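Local coordinates for ABC-type branched-chain amino acid transport systems periplasmic component-like protein (Thermomonospora curvata, PDB 4N03) that probably serves as the substrate-binding component of an ABC transporter, holding a fatty acid, here palmitic acid, between its two lobes, at residues Y93-L107 / V115-S129. Numbering follows the deposited sequence.
Sequences YTELNNNVLAIPHFL and VKQRIESDKMFTIPS. With PLM (palmitic acid), chain B.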
loop_
_atom_site.group_PDB
_atom_site.type_symbol
_atom_site.label_atom_id
_atom_site.label_comp_id
_atom_site.label_asym_id
_atom_site.label_seq_id
_atom_site.Cartn_x
_atom_site.Cartn_y
_atom_site.Cartn_z
ATOM N N TYR A 93 17.627 7.830 -0.162
ATOM C CA TYR A 93 17.732 7.538 1.249
ATOM C C TYR A 93 18.995 8.187 1.811
ATOM O O TYR A 93 18.975 8.803 2.866
ATOM C CB TYR A 93 17.706 6.024 1.501
ATOM C CG TYR A 93 17.757 5.692 2.972
ATOM C CD1 TYR A 93 18.978 5.550 3.617
ATOM C CD2 TYR A 93 16.617 5.656 3.737
ATOM C CE1 TYR A 93 19.033 5.327 4.987
ATOM C CE2 TYR A 93 16.669 5.417 5.102
ATOM C CZ TYR A 93 17.887 5.250 5.721
ATOM O OH TYR A 93 17.919 5.053 7.071
ATOM N N THR A 94 20.104 8.052 1.118
ATOM C CA THR A 94 21.363 8.562 1.670
ATOM C C THR A 94 21.370 10.094 1.682
ATOM O O THR A 94 22.076 10.685 2.499
ATOM C CB THR A 94 22.551 8.035 0.918
ATOM O OG1 THR A 94 22.489 8.507 -0.391
ATOM C CG2 THR A 94 22.586 6.565 0.846
ATOM N N GLU A 95 20.577 10.731 0.825
ATOM C CA GLU A 95 20.426 12.196 0.831
ATOM C C GLU A 95 19.520 12.708 1.942
ATOM O O GLU A 95 19.556 13.905 2.305
ATOM C CB GLU A 95 19.786 12.654 -0.463
ATOM C CG GLU A 95 20.567 12.484 -1.734
ATOM C CD GLU A 95 19.768 13.038 -2.906
ATOM O OE1 GLU A 95 18.997 12.280 -3.568
ATOM O OE2 GLU A 95 19.838 14.269 -3.124
ATOM N N LEU A 96 18.659 11.842 2.456
ATOM C CA LEU A 96 17.716 12.262 3.464
ATOM C C LEU A 96 18.128 11.824 4.843
ATOM O O LEU A 96 17.683 12.443 5.798
ATOM C CB LEU A 96 16.346 11.624 3.213
ATOM C CG LEU A 96 15.592 12.059 1.981
ATOM C CD1 LEU A 96 14.352 11.183 1.873
ATOM C CD2 LEU A 96 15.231 13.515 2.096
ATOM N N ASN A 97 18.899 10.730 4.997
ATOM C CA ASN A 97 18.866 10.003 6.267
ATOM C C ASN A 97 19.447 10.753 7.440
ATOM O O ASN A 97 19.102 10.491 8.570
ATOM C CB ASN A 97 19.460 8.590 6.166
ATOM C CG ASN A 97 20.956 8.579 5.893
ATOM O OD1 ASN A 97 21.475 9.430 5.183
ATOM N ND2 ASN A 97 21.653 7.570 6.426
ATOM N N ASN A 98 20.349 11.684 7.179
ATOM C CA ASN A 98 20.940 12.378 8.293
ATOM C C ASN A 98 20.160 13.627 8.676
ATOM O O ASN A 98 20.487 14.282 9.662
ATOM C CB ASN A 98 22.440 12.591 8.083
ATOM C CG ASN A 98 23.236 11.251 8.128
ATOM O OD1 ASN A 98 22.980 10.353 8.966
ATOM N ND2 ASN A 98 24.186 11.113 7.221
ATOM N N ASN A 99 19.091 13.963 7.925
ATOM C CA ASN A 99 18.391 15.272 8.036
ATOM C C ASN A 99 16.888 15.220 8.167
ATOM O O ASN A 99 16.245 16.265 8.182
ATOM C CB ASN A 99 18.766 16.267 6.912
ATOM C CG ASN A 99 18.503 15.747 5.513
ATOM O OD1 ASN A 99 17.398 15.859 4.976
ATOM N ND2 ASN A 99 19.551 15.216 4.888
ATOM N N VAL A 100 16.320 14.014 8.270
ATOM C CA VAL A 100 14.920 13.824 8.574
ATOM C C VAL A 100 14.824 12.914 9.786
ATOM O O VAL A 100 15.673 12.044 9.995
ATOM C CB VAL A 100 14.085 13.259 7.390
ATOM C CG1 VAL A 100 14.189 14.156 6.161
ATOM C CG2 VAL A 100 14.455 11.851 7.031
ATOM N N LEU A 101 13.776 13.048 10.554
ATOM C CA LEU A 101 13.607 12.220 11.720
ATOM C C LEU A 101 13.095 10.827 11.378
ATOM O O LEU A 101 13.549 9.839 12.017
ATOM C CB LEU A 101 12.622 12.905 12.696
ATOM C CG LEU A 101 12.357 12.102 13.987
ATOM C CD1 LEU A 101 13.564 11.951 14.865
ATOM C CD2 LEU A 101 11.259 12.809 14.773
ATOM N N ALA A 102 12.163 10.756 10.450
ATOM C CA ALA A 102 11.438 9.549 10.076
ATOM C C ALA A 102 11.038 9.699 8.612
ATOM O O ALA A 102 11.086 10.810 8.057
ATOM C CB ALA A 102 10.210 9.390 10.955
ATOM N N ILE A 103 10.606 8.582 8.027
ATOM C CA ILE A 103 10.146 8.492 6.626
ATOM C C ILE A 103 8.744 7.921 6.646
ATOM O O ILE A 103 8.544 6.701 6.582
ATOM C CB ILE A 103 11.082 7.678 5.753
ATOM C CG1 ILE A 103 12.447 8.348 5.727
ATOM C CG2 ILE A 103 10.491 7.570 4.372
ATOM C CD1 ILE A 103 13.483 7.556 4.938
ATOM N N PRO A 104 7.718 8.802 6.735
ATOM C CA PRO A 104 6.346 8.315 6.812
ATOM C C PRO A 104 5.676 7.908 5.533
ATOM O O PRO A 104 4.551 7.466 5.545
ATOM C CB PRO A 104 5.603 9.482 7.431
ATOM C CG PRO A 104 6.348 10.688 6.946
ATOM C CD PRO A 104 7.782 10.242 7.078
ATOM N N HIS A 105 6.383 8.052 4.412
ATOM C CA HIS A 105 5.943 7.450 3.155
ATOM C C HIS A 105 7.155 7.069 2.355
ATOM O O HIS A 105 7.947 7.910 1.967
ATOM C CB HIS A 105 5.041 8.406 2.347
ATOM C CG HIS A 105 4.719 7.894 0.978
ATOM N ND1 HIS A 105 4.259 6.621 0.745
ATOM C CD2 HIS A 105 4.804 8.483 -0.236
ATOM C CE1 HIS A 105 4.114 6.450 -0.556
ATOM N NE2 HIS A 105 4.417 7.565 -1.178
ATOM N N PHE A 106 7.318 5.761 2.106
ATOM C CA PHE A 106 8.369 5.231 1.247
ATOM C C PHE A 106 7.657 4.236 0.314
ATOM O O PHE A 106 7.247 3.141 0.747
ATOM C CB PHE A 106 9.414 4.538 2.091
ATOM C CG PHE A 106 10.773 4.482 1.439
ATOM C CD1 PHE A 106 10.929 4.206 0.085
ATOM C CD2 PHE A 106 11.896 4.656 2.190
ATOM C CE1 PHE A 106 12.191 4.170 -0.483
ATOM C CE2 PHE A 106 13.153 4.644 1.621
ATOM C CZ PHE A 106 13.310 4.385 0.277
ATOM N N LEU A 107 7.455 4.623 -0.939
ATOM C CA LEU A 107 6.677 3.803 -1.863
ATOM C C LEU A 107 7.534 2.656 -2.407
ATOM O O LEU A 107 8.632 2.880 -2.873
ATOM C CB LEU A 107 6.191 4.650 -3.036
ATOM C CG LEU A 107 5.171 3.962 -3.943
ATOM C CD1 LEU A 107 4.157 4.990 -4.430
ATOM C CD2 LEU A 107 5.821 3.260 -5.120
ATOM N N VAL A 115 17.045 -0.582 1.137
ATOM C CA VAL A 115 17.571 0.255 2.226
ATOM C C VAL A 115 17.221 -0.289 3.599
ATOM O O VAL A 115 17.479 0.334 4.594
ATOM C CB VAL A 115 17.122 1.729 2.107
ATOM C CG1 VAL A 115 17.744 2.368 0.892
ATOM C CG2 VAL A 115 15.637 1.863 2.086
ATOM N N LYS A 116 16.758 -1.545 3.647
ATOM C CA LYS A 116 16.331 -2.152 4.904
ATOM C C LYS A 116 17.477 -2.183 5.929
ATOM O O LYS A 116 17.306 -1.886 7.096
ATOM C CB LYS A 116 15.687 -3.500 4.625
ATOM C CG LYS A 116 15.031 -4.125 5.798
ATOM C CD LYS A 116 14.344 -5.408 5.360
ATOM C CE LYS A 116 13.698 -6.076 6.549
ATOM N NZ LYS A 116 14.742 -6.757 7.359
ATOM N N GLN A 117 18.673 -2.589 5.481
ATOM C CA GLN A 117 19.784 -2.626 6.412
ATOM C C GLN A 117 20.137 -1.242 6.959
ATOM O O GLN A 117 20.447 -1.086 8.137
ATOM C CB GLN A 117 21.032 -3.237 5.750
ATOM C CG GLN A 117 21.048 -4.708 5.620
ATOM C CD GLN A 117 22.372 -5.232 5.092
ATOM O OE1 GLN A 117 22.627 -5.151 3.925
ATOM N NE2 GLN A 117 23.211 -5.757 5.973
ATOM N N ARG A 118 20.113 -0.245 6.090
ATOM C CA ARG A 118 20.386 1.108 6.549
ATOM C C ARG A 118 19.295 1.645 7.509
ATOM O O ARG A 118 19.597 2.295 8.499
ATOM C CB ARG A 118 20.474 2.046 5.359
ATOM C CG ARG A 118 21.729 1.863 4.528
ATOM C CD ARG A 118 21.669 2.861 3.383
ATOM N NE ARG A 118 22.757 2.698 2.439
ATOM C CZ ARG A 118 22.759 1.846 1.423
ATOM N NH1 ARG A 118 21.708 1.028 1.220
ATOM N NH2 ARG A 118 23.819 1.813 0.596
ATOM N N ILE A 119 18.051 1.316 7.208
ATOM C CA ILE A 119 16.934 1.704 8.072
ATOM C C ILE A 119 17.154 1.164 9.457
ATOM O O ILE A 119 16.993 1.853 10.476
ATOM C CB ILE A 119 15.600 1.234 7.466
ATOM C CG1 ILE A 119 15.170 2.173 6.346
ATOM C CG2 ILE A 119 14.506 1.144 8.517
ATOM C CD1 ILE A 119 14.038 1.610 5.510
ATOM N N GLU A 120 17.593 -0.108 9.509
ATOM C CA GLU A 120 17.800 -0.742 10.809
ATOM C C GLU A 120 18.964 -0.065 11.571
ATOM O O GLU A 120 18.854 0.243 12.767
ATOM C CB GLU A 120 18.075 -2.226 10.642
ATOM C CG GLU A 120 18.105 -2.980 11.963
ATOM C CD GLU A 120 16.669 -3.242 12.509
ATOM O OE1 GLU A 120 15.719 -3.416 11.686
ATOM O OE2 GLU A 120 16.489 -3.291 13.728
ATOM N N SER A 121 20.052 0.196 10.850
ATOM C CA SER A 121 21.217 0.804 11.456
ATOM C C SER A 121 20.924 2.204 11.941
ATOM O O SER A 121 21.372 2.642 12.991
ATOM C CB SER A 121 22.364 0.823 10.449
ATOM O OG SER A 121 23.529 1.380 11.030
ATOM N N ASP A 122 20.136 2.924 11.157
ATOM C CA ASP A 122 19.783 4.330 11.415
ATOM C C ASP A 122 18.637 4.468 12.415
ATOM O O ASP A 122 18.360 5.560 12.896
ATOM C CB ASP A 122 19.420 5.027 10.106
ATOM C CG ASP A 122 20.599 5.264 9.210
ATOM O OD1 ASP A 122 21.763 5.271 9.698
ATOM O OD2 ASP A 122 20.365 5.490 8.025
ATOM N N LYS A 123 17.948 3.384 12.740
ATOM C CA LYS A 123 16.745 3.394 13.570
ATOM C C LYS A 123 15.660 4.298 12.968
ATOM O O LYS A 123 14.941 5.008 13.676
ATOM C CB LYS A 123 17.069 3.796 15.014
ATOM C CG LYS A 123 18.077 2.860 15.680
ATOM C CD LYS A 123 18.360 3.267 17.113
ATOM C CE LYS A 123 18.944 2.146 17.954
ATOM N NZ LYS A 123 20.076 1.382 17.361
HETATM N N MSE A 124 15.494 4.220 11.660
HETATM C CA MSE A 124 14.610 5.139 10.918
HETATM C C MSE A 124 13.217 4.584 10.864
HETATM O O MSE A 124 12.960 3.629 10.141
HETATM C CB MSE A 124 15.165 5.273 9.493
HETATM C CG MSE A 124 14.369 6.288 8.627
HETATM SE SE MSE A 124 14.644 8.120 9.182
HETATM C CE MSE A 124 16.246 8.392 8.040
ATOM N N PHE A 125 12.277 5.217 11.578
ATOM C CA PHE A 125 10.894 4.809 11.473
ATOM C C PHE A 125 10.402 5.051 10.086
ATOM O O PHE A 125 10.444 6.199 9.613
ATOM C CB PHE A 125 10.040 5.574 12.518
ATOM C CG PHE A 125 8.578 5.246 12.521
ATOM C CD1 PHE A 125 8.104 3.976 12.215
ATOM C CD2 PHE A 125 7.638 6.238 12.838
ATOM C CE1 PHE A 125 6.754 3.699 12.222
ATOM C CE2 PHE A 125 6.297 5.914 12.879
ATOM C CZ PHE A 125 5.841 4.677 12.545
ATOM N N THR A 126 9.954 4.024 9.387
ATOM C CA THR A 126 9.586 4.035 8.004
ATOM C C THR A 126 8.219 3.423 7.849
ATOM O O THR A 126 8.018 2.294 8.331
ATOM C CB THR A 126 10.651 3.280 7.190
ATOM O OG1 THR A 126 11.934 3.849 7.392
ATOM C CG2 THR A 126 10.341 3.311 5.746
ATOM N N ILE A 127 7.310 4.116 7.143
ATOM C CA ILE A 127 6.015 3.594 6.841
ATOM C C ILE A 127 5.900 3.411 5.350
ATOM O O ILE A 127 5.658 4.387 4.588
ATOM C CB ILE A 127 4.855 4.481 7.343
ATOM C CG1 ILE A 127 5.014 4.857 8.799
ATOM C CG2 ILE A 127 3.510 3.823 7.055
ATOM C CD1 ILE A 127 4.050 5.925 9.292
ATOM N N PRO A 128 6.133 2.193 4.858
ATOM C CA PRO A 128 6.033 1.987 3.403
ATOM C C PRO A 128 4.610 2.029 2.856
ATOM O O PRO A 128 3.652 1.755 3.552
ATOM C CB PRO A 128 6.585 0.558 3.223
ATOM C CG PRO A 128 7.294 0.231 4.480
ATOM C CD PRO A 128 6.557 0.962 5.536
ATOM N N SER A 129 4.505 2.411 1.591
ATOM C CA SER A 129 3.337 2.002 0.736
ATOM C C SER A 129 3.846 0.837 -0.120
ATOM O O SER A 129 4.343 0.945 -1.236
ATOM C CB SER A 129 2.798 3.153 -0.091
ATOM O OG SER A 129 2.321 4.185 0.726
HETATM C C1 PLM B . 5.061 -2.538 -4.400
HETATM O O1 PLM B . 4.832 -3.076 -3.286
HETATM O O2 PLM B . 6.201 -2.373 -4.888
HETATM C C2 PLM B . 3.907 -1.890 -5.129
HETATM C C3 PLM B . 3.683 -0.456 -4.481
HETATM C C4 PLM B . 2.420 0.222 -4.961
HETATM C C5 PLM B . 2.249 1.591 -4.398
HETATM C C6 PLM B . 0.952 2.363 -4.722
HETATM C C7 PLM B . -0.097 2.110 -3.647
HETATM C C8 PLM B . -1.472 2.647 -3.933
HETATM C C9 PLM B . -2.422 2.671 -2.751
HETATM C CA PLM B . -3.276 1.394 -2.566
HETATM C CB PLM B . -3.958 1.466 -1.142
HETATM C CC PLM B . -3.683 0.175 -0.317
HETATM C CD PLM B . -3.818 0.349 1.182
HETATM C CE PLM B . -3.525 -0.871 2.046
HETATM C CF PLM B . -3.078 -0.443 3.453
HETATM C CG PLM B . -4.213 -0.171 4.424
HETATM O O HOH W 1 23.364 7.511 9.125
HETATM O O HOH W 2 12.327 7.632 12.915
HETATM O O HOH W 3 3.297 5.184 3.195
#
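Tyr93 and Asp122 carry the polar link between the two helices: the phenol OH donates to Asp122 OD2 at 2.7 Å, on the anti lone pair, with ring and carboxylate nearly coplanar (7°). In the conformer given, Asn97 ND2 also donates to OD2 of Asp122, on the syn side but 33° out of the carboxylate plane, at 2.9 Å.

The Tyr93 side chain is a knob in a hole made by Val115, Arg118, Ile119 and Asp122; Val115 CB lies over one ring face, and Ile119 CG1 approaches Tyr93 CE2 obliquely to 3.8 Å. Replacing Tyr93 with an alanine is likely to leave a gap between Val115, Arg118 and Ile119 and cost Asp122 OD2 its hydroxyl donor. Met124, present as selenomethionine, bends at chi2 and chi3, bringing SE to 3.6 Å from Ala102 CA and CE against Asn97 CA.

Between the strands, Ile103 N donates to Phe125 O and Ile127 N to Ile103 O; past a beta bulge, Ser129 N donates to Phe106 O (3.0 Å). Leu107 CG and Ser129 O approach the palmitic acid chain.

The parallel strands 103-107 and 126-129, joined through helix 109-122, form a beta-alpha-beta unit. Strand 33-40 flanks 103-107 on its other side, and helix 336-343 packs against Ala102, Met124 and Phe125.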